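Local atomic coordinates of C alpha-dehydrogenase (Sphingobium sp. SYK-6, PDB entry 4YAG), a protein that binds NADH and, as a short-chain dehydrogenase/reductase of the lignin beta-aryl ether cleavage pathway, probably oxidises an alcohol carbon with NAD(+) as hydride acceptor. Residues Asn180-Lys192 with Ala241-Trp255. Numbering follows the deposited sequence.
Sequences NIGVTVLMPGPIK and AIVHNKLYVSTHGNW. With NAI (1,4-dihydronicotinamide adenine dinucleotide), chain C.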
loop_
_atom_site.group_PDB
_atom_site.type_symbol
_atom_site.label_atom_id
_atom_site.label_comp_id
_atom_site.label_asym_id
_atom_site.label_seq_id
_atom_site.Cartn_x
_atom_site.Cartn_y
_atom_site.Cartn_z
ATOM N N ASN A 180 -16.903 10.907 -16.065
ATOM C CA ASN A 180 -16.927 12.258 -15.527
ATOM C C ASN A 180 -16.946 12.258 -14.001
ATOM O O ASN A 180 -17.600 13.085 -13.362
ATOM C CB ASN A 180 -18.123 13.022 -16.091
ATOM C CG ASN A 180 -18.035 14.512 -15.838
ATOM O OD1 ASN A 180 -16.944 15.072 -15.671
ATOM N ND2 ASN A 180 -19.191 15.172 -15.810
ATOM N N ILE A 181 -16.200 11.319 -13.428
ATOM C CA ILE A 181 -15.959 11.290 -11.997
ATOM C C ILE A 181 -14.526 11.739 -11.766
ATOM O O ILE A 181 -13.566 11.086 -12.207
ATOM C CB ILE A 181 -16.173 9.881 -11.430
ATOM C CG1 ILE A 181 -17.628 9.426 -11.634
ATOM C CG2 ILE A 181 -15.796 9.830 -9.939
ATOM C CD1 ILE A 181 -17.828 7.935 -11.415
ATOM N N GLY A 182 -14.361 12.855 -11.072
ATOM C CA GLY A 182 -13.037 13.320 -10.693
ATOM C C GLY A 182 -12.533 12.703 -9.415
ATOM O O GLY A 182 -13.320 12.148 -8.641
ATOM N N VAL A 183 -11.226 12.764 -9.193
ATOM C CA VAL A 183 -10.639 12.240 -7.963
ATOM C C VAL A 183 -9.633 13.198 -7.348
ATOM O O VAL A 183 -8.984 13.976 -8.040
ATOM C CB VAL A 183 -9.970 10.852 -8.157
ATOM C CG1 VAL A 183 -10.947 9.868 -8.801
ATOM C CG2 VAL A 183 -8.705 10.944 -8.999
ATOM N N THR A 184 -9.537 13.129 -6.022
ATOM C CA THR A 184 -8.624 13.952 -5.238
ATOM C C THR A 184 -8.047 13.098 -4.127
ATOM O O THR A 184 -8.770 12.354 -3.481
ATOM C CB THR A 184 -9.365 15.118 -4.567
ATOM O OG1 THR A 184 -9.952 15.963 -5.565
ATOM C CG2 THR A 184 -8.438 15.941 -3.687
ATOM N N VAL A 185 -6.748 13.208 -3.894
ATOM C CA VAL A 185 -6.169 12.675 -2.671
ATOM C C VAL A 185 -5.779 13.846 -1.778
ATOM O O VAL A 185 -5.064 14.774 -2.198
ATOM C CB VAL A 185 -4.989 11.703 -2.908
ATOM C CG1 VAL A 185 -3.869 12.345 -3.703
ATOM C CG2 VAL A 185 -4.481 11.172 -1.577
ATOM N N LEU A 186 -6.329 13.811 -0.564
ATOM C CA LEU A 186 -6.042 14.783 0.475
ATOM C C LEU A 186 -4.913 14.280 1.349
ATOM O O LEU A 186 -4.957 13.150 1.837
ATOM C CB LEU A 186 -7.321 14.979 1.294
ATOM C CG LEU A 186 -7.205 15.787 2.581
ATOM C CD1 LEU A 186 -6.742 17.204 2.348
ATOM C CD2 LEU A 186 -8.552 15.757 3.309
ATOM N N MET A 187 -3.898 15.118 1.517
ATOM C CA MET A 187 -2.706 14.795 2.283
ATOM C C MET A 187 -2.534 15.805 3.402
ATOM O O MET A 187 -1.943 16.871 3.204
ATOM C CB MET A 187 -1.488 14.765 1.353
ATOM C CG MET A 187 -1.599 13.647 0.338
ATOM S SD MET A 187 -0.418 13.787 -1.027
ATOM C CE MET A 187 -1.077 15.185 -1.889
ATOM N N PRO A 188 -3.132 15.506 4.572
ATOM C CA PRO A 188 -3.000 16.491 5.633
ATOM C C PRO A 188 -1.707 16.414 6.434
ATOM O O PRO A 188 -1.074 15.357 6.565
ATOM C CB PRO A 188 -4.181 16.171 6.568
ATOM C CG PRO A 188 -5.124 15.318 5.765
ATOM C CD PRO A 188 -4.203 14.538 4.853
ATOM N N GLY A 189 -1.370 17.569 7.002
ATOM C CA GLY A 189 -0.513 17.696 8.159
ATOM C C GLY A 189 -1.387 17.682 9.403
ATOM O O GLY A 189 -2.478 17.135 9.385
ATOM N N PRO A 190 -0.912 18.280 10.490
ATOM C CA PRO A 190 -1.653 18.193 11.767
ATOM C C PRO A 190 -2.971 18.968 11.797
ATOM O O PRO A 190 -2.974 20.197 11.701
ATOM C CB PRO A 190 -0.666 18.759 12.784
ATOM C CG PRO A 190 0.661 18.785 12.103
ATOM C CD PRO A 190 0.395 18.938 10.641
ATOM N N ILE A 191 -4.077 18.230 11.918
ATOM C CA ILE A 191 -5.419 18.799 11.997
ATOM C C ILE A 191 -6.034 18.403 13.333
ATOM O O ILE A 191 -5.901 17.256 13.773
ATOM C CB ILE A 191 -6.335 18.260 10.883
ATOM C CG1 ILE A 191 -5.616 18.212 9.522
ATOM C CG2 ILE A 191 -7.652 19.052 10.814
ATOM C CD1 ILE A 191 -5.128 19.535 9.046
ATOM N N LYS A 192 -6.713 19.349 13.970
ATOM C CA LYS A 192 -7.454 19.045 15.197
ATOM C C LYS A 192 -8.508 17.984 14.921
ATOM O O LYS A 192 -9.341 18.139 14.041
ATOM C CB LYS A 192 -8.150 20.288 15.746
ATOM C CG LYS A 192 -7.225 21.383 16.198
ATOM C CD LYS A 192 -8.020 22.538 16.806
ATOM C CE LYS A 192 -7.123 23.700 17.190
ATOM N NZ LYS A 192 -7.911 24.911 17.540
ATOM N N ALA A 241 -11.288 21.590 -4.256
ATOM C CA ALA A 241 -10.757 20.453 -5.011
ATOM C C ALA A 241 -11.856 19.762 -5.816
ATOM O O ALA A 241 -11.605 19.266 -6.933
ATOM C CB ALA A 241 -10.076 19.444 -4.072
ATOM N N ILE A 242 -13.055 19.665 -5.252
ATOM C CA ILE A 242 -14.192 19.080 -5.963
ATOM C C ILE A 242 -14.659 19.989 -7.098
ATOM O O ILE A 242 -14.875 19.525 -8.226
ATOM C CB ILE A 242 -15.354 18.792 -4.988
ATOM C CG1 ILE A 242 -14.924 17.716 -4.003
ATOM C CG2 ILE A 242 -16.586 18.358 -5.735
ATOM C CD1 ILE A 242 -15.785 17.703 -2.750
ATOM N N VAL A 243 -14.815 21.277 -6.816
ATOM C CA VAL A 243 -15.259 22.225 -7.823
ATOM C C VAL A 243 -14.293 22.276 -9.005
ATOM O O VAL A 243 -14.722 22.361 -10.159
ATOM C CB VAL A 243 -15.443 23.637 -7.217
ATOM C CG1 VAL A 243 -15.701 24.667 -8.291
ATOM C CG2 VAL A 243 -16.614 23.627 -6.233
ATOM N N HIS A 244 -13.002 22.270 -8.700
ATOM C CA HIS A 244 -11.979 22.469 -9.737
ATOM C C HIS A 244 -11.268 21.204 -10.172
ATOM O O HIS A 244 -10.336 21.264 -10.989
ATOM C CB HIS A 244 -10.973 23.502 -9.248
ATOM C CG HIS A 244 -11.586 24.852 -9.094
ATOM N ND1 HIS A 244 -11.962 25.615 -10.167
ATOM C CD2 HIS A 244 -11.938 25.539 -7.982
ATOM C CE1 HIS A 244 -12.534 26.729 -9.722
ATOM N NE2 HIS A 244 -12.524 26.706 -8.408
ATOM N N ASN A 245 -11.715 20.062 -9.667
ATOM C CA ASN A 245 -11.156 18.768 -10.024
ATOM C C ASN A 245 -9.642 18.697 -9.852
ATOM O O ASN A 245 -8.892 18.379 -10.782
ATOM C CB ASN A 245 -11.533 18.353 -11.448
ATOM C CG ASN A 245 -11.277 16.887 -11.699
ATOM O OD1 ASN A 245 -11.194 16.098 -10.774
ATOM N ND2 ASN A 245 -11.096 16.520 -12.972
ATOM N N LYS A 246 -9.195 19.003 -8.641
ATOM C CA LYS A 246 -7.780 19.006 -8.324
ATOM C C LYS A 246 -7.325 17.652 -7.820
ATOM O O LYS A 246 -7.857 17.143 -6.834
ATOM C CB LYS A 246 -7.507 20.019 -7.224
ATOM C CG LYS A 246 -7.831 21.434 -7.555
ATOM C CD LYS A 246 -7.590 22.228 -6.270
ATOM C CE LYS A 246 -7.670 23.681 -6.432
ATOM N NZ LYS A 246 -7.240 24.280 -5.145
ATOM N N LEU A 247 -6.289 17.079 -8.418
ATOM C CA LEU A 247 -5.842 15.758 -8.006
ATOM C C LEU A 247 -5.233 15.706 -6.600
ATOM O O LEU A 247 -5.493 14.771 -5.840
ATOM C CB LEU A 247 -4.845 15.201 -9.020
ATOM C CG LEU A 247 -4.234 13.838 -8.745
ATOM C CD1 LEU A 247 -5.325 12.771 -8.601
ATOM C CD2 LEU A 247 -3.262 13.500 -9.860
ATOM N N TYR A 248 -4.425 16.711 -6.280
ATOM C CA TYR A 248 -3.707 16.736 -5.023
ATOM C C TYR A 248 -4.083 17.925 -4.172
ATOM O O TYR A 248 -4.131 19.063 -4.654
ATOM C CB TYR A 248 -2.205 16.839 -5.285
ATOM C CG TYR A 248 -1.593 15.736 -6.103
ATOM C CD1 TYR A 248 -1.686 14.405 -5.724
ATOM C CD2 TYR A 248 -0.850 16.041 -7.231
ATOM C CE1 TYR A 248 -1.091 13.416 -6.453
ATOM C CE2 TYR A 248 -0.260 15.066 -7.971
ATOM C CZ TYR A 248 -0.356 13.758 -7.580
ATOM O OH TYR A 248 0.270 12.789 -8.334
ATOM N N VAL A 249 -4.324 17.659 -2.893
ATOM C CA VAL A 249 -4.502 18.724 -1.916
ATOM C C VAL A 249 -3.640 18.409 -0.709
ATOM O O VAL A 249 -3.789 17.341 -0.122
ATOM C CB VAL A 249 -5.963 18.828 -1.441
ATOM C CG1 VAL A 249 -6.075 19.869 -0.315
ATOM C CG2 VAL A 249 -6.890 19.185 -2.595
ATOM N N SER A 250 -2.742 19.330 -0.355
ATOM C CA SER A 250 -1.949 19.223 0.869
ATOM C C SER A 250 -2.305 20.395 1.759
ATOM O O SER A 250 -2.464 21.515 1.296
ATOM C CB SER A 250 -0.439 19.241 0.588
ATOM O OG SER A 250 -0.059 18.132 -0.232
ATOM N N THR A 251 -2.419 20.143 3.050
ATOM C CA THR A 251 -2.867 21.197 3.959
ATOM C C THR A 251 -1.737 22.032 4.557
ATOM O O THR A 251 -1.974 23.147 5.046
ATOM C CB THR A 251 -3.678 20.611 5.132
ATOM O OG1 THR A 251 -2.823 19.802 5.937
ATOM C CG2 THR A 251 -4.845 19.787 4.650
ATOM N N HIS A 252 -0.514 21.504 4.523
ATOM C CA HIS A 252 0.635 22.129 5.169
ATOM C C HIS A 252 1.857 22.047 4.277
ATOM O O HIS A 252 2.010 21.069 3.542
ATOM C CB HIS A 252 0.977 21.389 6.465
ATOM C CG HIS A 252 0.024 21.657 7.590
ATOM N ND1 HIS A 252 -1.230 21.110 7.640
ATOM C CD2 HIS A 252 0.181 22.386 8.725
ATOM C CE1 HIS A 252 -1.838 21.523 8.758
ATOM N NE2 HIS A 252 -0.998 22.281 9.425
ATOM N N GLY A 253 2.726 23.045 4.374
ATOM C CA GLY A 253 3.966 23.065 3.617
ATOM C C GLY A 253 5.224 22.708 4.385
ATOM O O GLY A 253 6.329 22.765 3.828
ATOM N N ASN A 254 5.074 22.315 5.648
ATOM C CA ASN A 254 6.209 22.108 6.540
ATOM C C ASN A 254 7.146 20.973 6.126
ATOM O O ASN A 254 8.278 20.894 6.612
ATOM C CB ASN A 254 5.686 21.833 7.959
ATOM C CG ASN A 254 4.731 22.907 8.449
ATOM O OD1 ASN A 254 3.625 23.069 7.924
ATOM N ND2 ASN A 254 5.152 23.650 9.465
ATOM N N TRP A 255 6.672 20.089 5.245
ATOM C CA TRP A 255 7.422 18.911 4.850
ATOM C C TRP A 255 7.880 19.032 3.397
ATOM O O TRP A 255 8.272 18.056 2.779
ATOM C CB TRP A 255 6.598 17.630 5.104
ATOM C CG TRP A 255 6.469 17.406 6.595
ATOM C CD1 TRP A 255 7.342 16.731 7.401
ATOM C CD2 TRP A 255 5.444 17.925 7.457
ATOM N NE1 TRP A 255 6.913 16.779 8.705
ATOM C CE2 TRP A 255 5.755 17.513 8.767
ATOM C CE3 TRP A 255 4.293 18.690 7.242
ATOM C CZ2 TRP A 255 4.955 17.838 9.864
ATOM C CZ3 TRP A 255 3.495 19.016 8.335
ATOM C CH2 TRP A 255 3.832 18.587 9.628
HETATM P PA NAI C . -11.042 11.316 13.757
HETATM O O1A NAI C . -10.829 10.099 14.613
HETATM O O2A NAI C . -11.455 12.590 14.466
HETATM O O5B NAI C . -12.092 11.009 12.627
HETATM C C5B NAI C . -12.109 9.750 12.021
HETATM C C4B NAI C . -13.456 9.164 12.169
HETATM O O4B NAI C . -13.395 7.926 11.389
HETATM C C3B NAI C . -13.882 8.833 13.530
HETATM O O3B NAI C . -15.178 9.383 13.847
HETATM C C2B NAI C . -13.856 7.385 13.583
HETATM O O2B NAI C . -14.804 6.818 14.500
HETATM C C1B NAI C . -14.060 6.952 12.201
HETATM N N9A NAI C . -13.563 5.631 11.924
HETATM C C8A NAI C . -12.384 5.052 12.347
HETATM N N7A NAI C . -12.312 3.784 11.920
HETATM C C5A NAI C . -13.438 3.500 11.192
HETATM C C6A NAI C . -13.939 2.390 10.510
HETATM N N6A NAI C . -13.234 1.178 10.541
HETATM N N1A NAI C . -15.134 2.465 9.870
HETATM C C2A NAI C . -15.846 3.616 9.891
HETATM N N3A NAI C . -15.415 4.711 10.534
HETATM C C4A NAI C . -14.233 4.680 11.191
HETATM O O3 NAI C . -9.634 11.532 13.060
HETATM P PN NAI C . -9.218 12.365 11.744
HETATM O O1N NAI C . -10.286 13.360 11.312
HETATM O O2N NAI C . -7.895 12.997 12.099
HETATM O O5D NAI C . -9.036 11.219 10.630
HETATM C C5D NAI C . -9.537 11.366 9.299
HETATM C C4D NAI C . -8.497 10.949 8.324
HETATM O O4D NAI C . -7.440 11.977 8.310
HETATM C C3D NAI C . -7.838 9.678 8.637
HETATM O O3D NAI C . -7.760 8.881 7.438
HETATM C C2D NAI C . -6.502 10.034 9.108
HETATM O O2D NAI C . -5.565 8.979 8.855
HETATM C C1D NAI C . -6.170 11.224 8.346
HETATM N N1N NAI C . -5.178 12.120 8.813
HETATM C C2N NAI C . -5.322 12.899 9.936
HETATM C C3N NAI C . -4.311 13.773 10.299
HETATM C C7N NAI C . -4.442 14.631 11.510
HETATM O O7N NAI C . -3.491 15.318 11.941
HETATM N N7N NAI C . -5.763 14.714 12.131
HETATM C C4N NAI C . -3.151 13.892 9.552
HETATM C C5N NAI C . -3.045 13.143 8.395
HETATM C C6N NAI C . -4.048 12.282 8.029
HETATM O O HOH W 1 -9.117 14.491 -10.699
HETATM O O HOH W 2 -1.381 23.246 11.999
#
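Gly182 meets the amide of Asn245, whose OD1 lies 3.3 Å from Gly182 CA. A water links that OD1 to Val183 O, donating to both. The Thr184 hydroxyl donates to Lys246 O (OG1 to O, 2.7 Å), tilted 26° from the carbonyl plane. His138 also bonds this hydroxyl, which is buried and held between strand 137-142 and the turn at Lys246.

From here strand 181-187 pairs in parallel with strand 248-250, last in the Rossmann-fold sheet of this chain. Val185 N bonds Leu247 O, Val249 N bonds Val185 O, and Met187 N bonds Val249 O. Val185 CG1 touches the Tyr248 ring at its edge, 3.6 Å from CD1. On the opposite face of the sheet, Leu186 CD1 packs against Val249 CG1. Met187 bends at chi3 (-70°), which lays CE by Ser250 OG, itself bonded to Ser269 of the second subunit.

Past the strand, Gly189 N gives a straight bond to Thr251 OG1 (2.9 Å, 166°). That oxygen also shares a hydrogen bond with His252 ND1. Pro190 CD sits over the centre of the His252 ring, 3.8 Å from its centroid, and meets the Trp255 edge. An alanine in place of His252 would probably leave Pro190 CD without the imidazole face it packs on and Thr251 OG1 without its second partner. Ile191 grips the nicotinamide carboxamide through N to O7N and O to N7N. The contacts on Gly189-Pro190 thus probably help set the backbone that orients the nicotinamide.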